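Local coordinates for protein pinoresinol-lariciresinol reductase (PDB 1QYD) that reduces pinoresinol to lariciresinol and lariciresinol to secoisolariciresinol with NADPH, enantioselectively, in plant lignan biosynthesis, at residues A[41-44]-A[45-49]; A[131-134]-A[135-139]; A[271-274]-A[275-279]. One frame throughout, in Å; residues are numbered along the deposited sequence.

Following the chain from its N terminus, the three contacts come one after another, and none nests in or crosses another. All are local: contacts 1 and 2 each close a first helical turn, and contact 3 a short helix and the loop that leaves it. Contact 1 (41-49) opens helix 43-53, the crossover between strands 31-34 and 58-60 of the parallel Rossmann-type sheet, where Lys45 probably binds NADP(+). Contact 2 (131-139) starts helix 133-147, which carries the probable proton acceptor Lys138. Contact 3 (271-279) spans helix 272-275 and its exit, with His271, a probable substrate-binding residue. Contacts 2 and 3 approach to about 5 Å between nearest atoms; contact 1 lies about 19 Å from contact 2.

Contact 1: A[41-44]-A[45-49]; sequences SNID and KVQML
Ile43 O receives the N-H of Gln47 at 2.9 Å, a firm i to i+4 bond in the first turn of helix 43-53, the crossover helix of a beta-alpha-beta unit in this Rossmann-type domain. One residue earlier Val46 N donates to Asn42 O at 3.1 Å, so the N-cap residue contributes its carbonyl to the helix; the next bond, from Met48 N to Asp44 O, is long and weak. The side chain of Asn42 crosses that of Lys45 at about a right angle, with CB of Asn42 3.8 Å from CB of Lys45. An alanine here would keep only that CB, and the base of the Lys45 chain would probably be left less confined, beside an N-cap position without a polar side chain. Lys45 turns its CG opposite the backbone N (chi1 -173°), then bends at chi2, which carries its end away from the turn. NZ is hydrogen-bonded to Glu38 O, and the Lys45 side chain touches Thr13 and Arg36, which like Lys45 probably bind NADP(+). On the exposed flank Ile43 and Gln47 lie side by side, pointing the same way, with Ile43 CG2 4.1 Å from Gln47 CD.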
loop_
_atom_site.group_PDB
_atom_site.type_symbol
_atom_site.label_atom_id
_atom_site.label_comp_id
_atom_site.label_asym_id
_atom_site.label_seq_id
_atom_site.Cartn_x
_atom_site.Cartn_y
_atom_site.Cartn_z
ATOM N N SER A 41 1.166 24.747 3.219
ATOM C CA SER A 41 0.152 25.286 2.328
ATOM C C SER A 41 -1.282 24.950 2.751
ATOM O O SER A 41 -2.266 25.362 2.112
ATOM C CB SER A 41 0.451 24.805 0.889
ATOM O OG SER A 41 1.578 25.496 0.348
ATOM N N ASN A 42 -1.437 24.284 3.902
ATOM C CA ASN A 42 -2.777 23.966 4.276
ATOM C C ASN A 42 -3.280 24.870 5.346
ATOM O O ASN A 42 -3.272 24.570 6.539
ATOM C CB ASN A 42 -2.874 22.534 4.738
ATOM C CG ASN A 42 -4.166 21.937 4.204
ATOM O OD1 ASN A 42 -4.125 20.969 3.456
ATOM N ND2 ASN A 42 -5.336 22.478 4.525
ATOM N N ILE A 43 -3.825 25.954 4.807
ATOM C CA ILE A 43 -4.435 27.002 5.616
ATOM C C ILE A 43 -5.678 26.463 6.270
ATOM O O ILE A 43 -6.104 26.916 7.326
ATOM C CB ILE A 43 -4.896 28.249 4.816
ATOM C CG1 ILE A 43 -4.278 28.404 3.452
ATOM C CG2 ILE A 43 -4.431 29.469 5.602
ATOM C CD1 ILE A 43 -4.756 27.452 2.354
ATOM N N ASP A 44 -6.249 25.470 5.594
ATOM C CA ASP A 44 -7.516 24.863 5.952
ATOM C C ASP A 44 -7.459 24.015 7.207
ATOM O O ASP A 44 -8.267 24.144 8.139
ATOM C CB ASP A 44 -7.990 24.036 4.756
ATOM C CG ASP A 44 -8.108 24.803 3.435
ATOM O OD1 ASP A 44 -7.168 24.749 2.626
ATOM O OD2 ASP A 44 -9.146 25.442 3.229
ATOM N N LYS A 45 -6.450 23.147 7.175
ATOM C CA LYS A 45 -6.062 22.321 8.291
ATOM C C LYS A 45 -5.644 23.246 9.450
ATOM O O LYS A 45 -6.160 23.114 10.558
ATOM C CB LYS A 45 -4.942 21.448 7.754
ATOM C CG LYS A 45 -4.351 20.322 8.594
ATOM C CD LYS A 45 -3.127 20.708 9.438
ATOM C CE LYS A 45 -2.386 19.488 10.013
ATOM N NZ LYS A 45 -1.938 18.608 8.946
ATOM N N VAL A 46 -4.808 24.273 9.210
ATOM C CA VAL A 46 -4.341 25.139 10.280
ATOM C C VAL A 46 -5.457 25.921 10.952
ATOM O O VAL A 46 -5.539 25.918 12.185
ATOM C CB VAL A 46 -3.229 26.098 9.710
ATOM C CG1 VAL A 46 -2.817 27.173 10.708
ATOM C CG2 VAL A 46 -1.981 25.255 9.397
ATOM N N GLN A 47 -6.370 26.534 10.195
ATOM C CA GLN A 47 -7.403 27.407 10.771
ATOM C C GLN A 47 -8.429 26.686 11.588
ATOM O O GLN A 47 -9.144 27.302 12.370
ATOM C CB GLN A 47 -8.124 28.198 9.661
ATOM C CG GLN A 47 -7.352 29.395 9.073
ATOM C CD GLN A 47 -7.842 29.955 7.737
ATOM O OE1 GLN A 47 -7.674 31.143 7.439
ATOM N NE2 GLN A 47 -8.419 29.120 6.865
ATOM N N MET A 48 -8.450 25.370 11.365
ATOM C CA MET A 48 -9.311 24.440 12.066
ATOM C C MET A 48 -8.563 24.138 13.323
ATOM O O MET A 48 -9.158 24.167 14.386
ATOM C CB MET A 48 -9.490 23.179 11.266
ATOM C CG MET A 48 -10.527 22.196 11.796
ATOM S SD MET A 48 -12.115 22.939 12.279
ATOM C CE MET A 48 -13.175 22.578 10.894
ATOM N N LEU A 49 -7.272 23.828 13.267
ATOM C CA LEU A 49 -6.482 23.690 14.486
ATOM C C LEU A 49 -6.593 24.940 15.355
ATOM O O LEU A 49 -6.935 24.849 16.535
ATOM C CB LEU A 49 -5.059 23.458 14.099
ATOM C CG LEU A 49 -4.795 22.134 13.474
ATOM C CD1 LEU A 49 -3.487 22.178 12.757
ATOM C CD2 LEU A 49 -4.818 21.079 14.527
#

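Contact 2: A[131-134]-A[135-139]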
loop_
_atom_site.group_PDB
_atom_site.type_symbol
_atom_site.label_atom_id
_atom_site.label_comp_id
_atom_site.label_asym_id
_atom_site.label_seq_id
_atom_site.Cartn_x
_atom_site.Cartn_y
_atom_site.Cartn_z
ATOM N N GLY A 131 -10.217 -3.244 -2.358
ATOM C CA GLY A 131 -10.709 -2.641 -1.113
ATOM C C GLY A 131 -10.875 -3.558 0.097
ATOM O O GLY A 131 -11.479 -3.203 1.107
ATOM N N SER A 132 -10.348 -4.771 -0.050
ATOM C CA SER A 132 -10.150 -5.767 0.982
ATOM C C SER A 132 -8.920 -5.359 1.836
ATOM O O SER A 132 -8.801 -5.792 2.979
ATOM C CB SER A 132 -9.970 -7.073 0.232
ATOM O OG SER A 132 -9.778 -8.149 1.118
ATOM N N ILE A 133 -8.001 -4.517 1.298
ATOM C CA ILE A 133 -6.801 -3.913 1.903
ATOM C C ILE A 133 -7.069 -3.102 3.162
ATOM O O ILE A 133 -6.338 -3.164 4.140
ATOM C CB ILE A 133 -6.150 -3.066 0.775
ATOM C CG1 ILE A 133 -4.840 -3.755 0.443
ATOM C CG2 ILE A 133 -5.940 -1.591 1.116
ATOM C CD1 ILE A 133 -3.646 -3.550 1.421
ATOM N N THR A 134 -8.142 -2.328 3.165
ATOM C CA THR A 134 -8.528 -1.512 4.295
ATOM C C THR A 134 -8.729 -2.401 5.510
ATOM O O THR A 134 -8.239 -2.108 6.604
ATOM C CB THR A 134 -9.824 -0.769 3.892
ATOM O OG1 THR A 134 -9.418 0.140 2.875
ATOM C CG2 THR A 134 -10.513 -0.015 5.002
ATOM N N PHE A 135 -9.412 -3.533 5.295
ATOM C CA PHE A 135 -9.739 -4.386 6.415
ATOM C C PHE A 135 -8.514 -5.206 6.755
ATOM O O PHE A 135 -8.361 -5.587 7.914
ATOM C CB PHE A 135 -10.974 -5.253 6.048
ATOM C CG PHE A 135 -12.150 -4.387 5.574
ATOM C CD1 PHE A 135 -12.599 -4.488 4.243
ATOM C CD2 PHE A 135 -12.728 -3.433 6.428
ATOM C CE1 PHE A 135 -13.602 -3.638 3.775
ATOM C CE2 PHE A 135 -13.732 -2.588 5.940
ATOM C CZ PHE A 135 -14.164 -2.691 4.618
ATOM N N ILE A 136 -7.614 -5.443 5.790
ATOM C CA ILE A 136 -6.340 -6.102 6.060
ATOM C C ILE A 136 -5.480 -5.205 6.977
ATOM O O ILE A 136 -4.975 -5.647 8.019
ATOM C CB ILE A 136 -5.579 -6.330 4.758
ATOM C CG1 ILE A 136 -6.281 -7.323 3.877
ATOM C CG2 ILE A 136 -4.179 -6.811 5.104
ATOM C CD1 ILE A 136 -6.350 -8.741 4.468
ATOM N N ASP A 137 -5.315 -3.928 6.562
ATOM C CA ASP A 137 -4.503 -2.948 7.246
ATOM C C ASP A 137 -4.881 -2.751 8.681
ATOM O O ASP A 137 -4.063 -2.984 9.559
ATOM C CB ASP A 137 -4.606 -1.630 6.547
ATOM C CG ASP A 137 -3.853 -1.454 5.228
ATOM O OD1 ASP A 137 -3.136 -2.324 4.699
ATOM O OD2 ASP A 137 -4.025 -0.364 4.725
ATOM N N LYS A 138 -6.126 -2.354 8.908
ATOM C CA LYS A 138 -6.724 -2.183 10.231
ATOM C C LYS A 138 -6.663 -3.408 11.134
ATOM O O LYS A 138 -6.912 -3.308 12.329
ATOM C CB LYS A 138 -8.199 -1.800 10.099
ATOM C CG LYS A 138 -8.505 -0.496 9.374
ATOM C CD LYS A 138 -9.998 -0.253 9.207
ATOM C CE LYS A 138 -10.229 1.132 8.603
ATOM N NZ LYS A 138 -11.623 1.336 8.252
ATOM N N ARG A 139 -6.409 -4.599 10.599
ATOM C CA ARG A 139 -6.316 -5.779 11.423
ATOM C C ARG A 139 -4.908 -5.878 11.991
ATOM O O ARG A 139 -4.736 -6.185 13.170
ATOM C CB ARG A 139 -6.660 -7.047 10.604
ATOM C CG ARG A 139 -8.132 -7.461 10.685
ATOM C CD ARG A 139 -8.336 -8.872 10.166
ATOM N NE ARG A 139 -9.427 -8.950 9.207
ATOM C CZ ARG A 139 -9.214 -9.031 7.875
ATOM N NH1 ARG A 139 -7.996 -9.039 7.333
ATOM N NH2 ARG A 139 -10.247 -9.142 7.049
#
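Thr134 is the residue most enclosed by this turn, and it meets both the ring of Phe135 and the chain of Lys138. Its CG2 stands opposite the backbone N, a rotation that sets the methyl 4.2 Å above one face of the Phe135 ring, displaced toward the rim. The same methyl lies 3.7 Å from Lys138 NZ. The lysine, fully extended beyond CG, runs alongside the threonine in the same direction, and its aliphatic part passes the carbonyl of Thr134, with CG 3.2 Å from that O. Phe135 CG sits beside the backbone N (chi1 -54°), which lets CE1 come within 3.4 Å of Gly131 O, oblique to the ring. At Ile133 the methyl CD1 reaches Asp137 OD1 at 3.5 Å, an apolar group against a carboxylate whose other oxygen, OD2, is hydrogen-bonded to Ser90 OG.

Backbone bonds hold these side chains at the spacing of one turn. Asp137 N donates to Ile133 O at 2.7 Å, nearly straight. The bond from Lys138 N to Thr134 O, 3.1 Å, holds the backbone from which the side chain of Lys138, the probable proton acceptor, extends. Helix 133-147 follows strand 111-113 and precedes strand 154-156; Thr134 rests on Leu89 and Phe135 on Met119, both in loops, while the Phe135 ring also approaches His271 before helix 272-275.

Contact 3: A[271-274]-A[275-279]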
loop_
_atom_site.group_PDB
_atom_site.type_symbol
_atom_site.label_atom_id
_atom_site.label_comp_id
_atom_site.label_asym_id
_atom_site.label_seq_id
_atom_site.Cartn_x
_atom_site.Cartn_y
_atom_site.Cartn_z
ATOM N N HIS A 271 -17.307 -2.753 -1.318
ATOM C CA HIS A 271 -17.300 -2.105 -0.024
ATOM C C HIS A 271 -18.744 -1.681 -0.100
ATOM O O HIS A 271 -19.587 -2.164 0.635
ATOM C CB HIS A 271 -16.276 -0.963 -0.072
ATOM C CG HIS A 271 -16.525 0.311 0.702
ATOM N ND1 HIS A 271 -16.389 1.524 0.186
ATOM C CD2 HIS A 271 -16.887 0.420 2.019
ATOM C CE1 HIS A 271 -16.655 2.363 1.155
ATOM N NE2 HIS A 271 -16.953 1.701 2.256
ATOM N N LEU A 272 -19.065 -0.858 -1.088
ATOM C CA LEU A 272 -20.432 -0.507 -1.404
ATOM C C LEU A 272 -21.168 -1.761 -1.846
ATOM O O LEU A 272 -22.393 -1.841 -1.824
ATOM C CB LEU A 272 -20.374 0.494 -2.499
ATOM C CG LEU A 272 -21.600 1.119 -3.048
ATOM C CD1 LEU A 272 -22.275 1.991 -2.027
ATOM C CD2 LEU A 272 -21.172 1.959 -4.226
ATOM N N TYR A 273 -20.378 -2.742 -2.278
ATOM C CA TYR A 273 -20.886 -4.027 -2.665
ATOM C C TYR A 273 -20.860 -4.987 -1.475
ATOM O O TYR A 273 -21.553 -5.996 -1.491
ATOM C CB TYR A 273 -20.050 -4.492 -3.879
ATOM C CG TYR A 273 -20.418 -3.744 -5.192
ATOM C CD1 TYR A 273 -20.908 -4.464 -6.297
ATOM C CD2 TYR A 273 -20.339 -2.344 -5.317
ATOM C CE1 TYR A 273 -21.310 -3.823 -7.478
ATOM C CE2 TYR A 273 -20.744 -1.690 -6.494
ATOM C CZ TYR A 273 -21.230 -2.435 -7.569
ATOM O OH TYR A 273 -21.663 -1.800 -8.728
ATOM N N GLN A 274 -20.134 -4.709 -0.384
ATOM C CA GLN A 274 -20.192 -5.522 0.827
ATOM C C GLN A 274 -21.320 -4.979 1.685
ATOM O O GLN A 274 -21.971 -5.755 2.368
ATOM C CB GLN A 274 -18.920 -5.419 1.634
ATOM C CG GLN A 274 -17.596 -5.449 0.875
ATOM C CD GLN A 274 -17.093 -6.756 0.277
ATOM O OE1 GLN A 274 -17.423 -7.877 0.680
ATOM N NE2 GLN A 274 -16.211 -6.617 -0.706
ATOM N N ILE A 275 -21.542 -3.649 1.715
ATOM C CA ILE A 275 -22.675 -2.955 2.354
ATOM C C ILE A 275 -24.081 -3.367 1.789
ATOM O O ILE A 275 -24.973 -3.835 2.514
ATOM C CB ILE A 275 -22.504 -1.399 2.184
ATOM C CG1 ILE A 275 -21.282 -0.891 2.867
ATOM C CG2 ILE A 275 -23.634 -0.654 2.857
ATOM C CD1 ILE A 275 -21.061 0.607 2.553
ATOM N N PHE A 276 -24.315 -3.187 0.473
ATOM C CA PHE A 276 -25.621 -3.437 -0.140
ATOM C C PHE A 276 -25.637 -4.635 -1.110
ATOM O O PHE A 276 -26.002 -4.458 -2.278
ATOM C CB PHE A 276 -26.112 -2.152 -0.906
ATOM C CG PHE A 276 -26.010 -0.778 -0.226
ATOM C CD1 PHE A 276 -26.928 -0.402 0.742
ATOM C CD2 PHE A 276 -24.980 0.109 -0.583
ATOM C CE1 PHE A 276 -26.820 0.852 1.352
ATOM C CE2 PHE A 276 -24.867 1.365 0.026
ATOM C CZ PHE A 276 -25.794 1.739 0.997
ATOM N N PHE A 277 -25.228 -5.852 -0.675
ATOM C CA PHE A 277 -25.276 -7.112 -1.429
ATOM C C PHE A 277 -25.003 -8.350 -0.585
ATOM O O PHE A 277 -25.737 -9.341 -0.710
ATOM C CB PHE A 277 -24.265 -7.233 -2.548
ATOM C CG PHE A 277 -24.681 -6.626 -3.867
ATOM C CD1 PHE A 277 -23.917 -5.580 -4.412
ATOM C CD2 PHE A 277 -25.830 -7.090 -4.520
ATOM C CE1 PHE A 277 -24.306 -4.991 -5.607
ATOM C CE2 PHE A 277 -26.206 -6.490 -5.723
ATOM C CZ PHE A 277 -25.448 -5.445 -6.262
ATOM N N ARG A 278 -23.871 -8.342 0.164
ATOM C CA ARG A 278 -23.481 -9.392 1.106
ATOM C C ARG A 278 -23.857 -8.924 2.512
ATOM O O ARG A 278 -23.776 -9.666 3.496
ATOM C CB ARG A 278 -21.961 -9.687 1.054
ATOM C CG ARG A 278 -21.472 -10.867 0.184
ATOM C CD ARG A 278 -21.792 -10.786 -1.334
ATOM N NE ARG A 278 -21.286 -9.567 -1.962
ATOM C CZ ARG A 278 -21.021 -9.378 -3.271
ATOM N NH1 ARG A 278 -21.196 -10.318 -4.210
ATOM N NH2 ARG A 278 -20.545 -8.178 -3.634
ATOM N N GLY A 279 -24.277 -7.658 2.615
ATOM C CA GLY A 279 -24.846 -7.084 3.824
ATOM C C GLY A 279 -24.028 -7.061 5.097
ATOM O O GLY A 279 -24.632 -7.155 6.156
#
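Leu272 swings its CG opposite the backbone N (chi1 -178°), while Phe276 keeps its CG beside the backbone N (chi1 -46°); together these rotations bring the leucine methyl CD1 to the edge of the phenylalanine ring, in its plane, 3.4 Å from CE2. Over the centre of one face of that ring lies Ile275 CG2, at a height of 3.5 Å, so methyl groups meet Phe276 both at its rim and over its face. One residue further on, Tyr273 and Phe277 lie side by side and point the same way. Their rings are oblique, with centroids 5.3 Å apart and planes at 41°, and the closest pair is Tyr273 CD1 with Phe277 CE1.

The backbone describes a very short helix, 272-275. His271, at its N-cap, has a carbonyl O that accepts two N-H groups, Ile275 N at 2.7 Å and Gln274 N at 2.8 Å. Phe276 N still donates to Leu272 O, at 3.3 Å and from well above the carbonyl plane, but Phe276 itself leaves helical geometry.

Helix 161-164 meets this turn through Phe164, which touches Leu272 and Ile275, and helix 252-258 through Leu255, which touches Tyr273. His271 probably binds substrate, and its imidazole ND1 has a weak bond to Val268 O. At the other end Arg278 NH2 donates to Tyr273 O at 3.2 Å, from above the carbonyl plane and off its lone pairs, with the oxygen tilted from the guanidinium plane. The cationic group probably offsets the partial charge of this oxygen, from which Phe277 N lies 3.8 Å away.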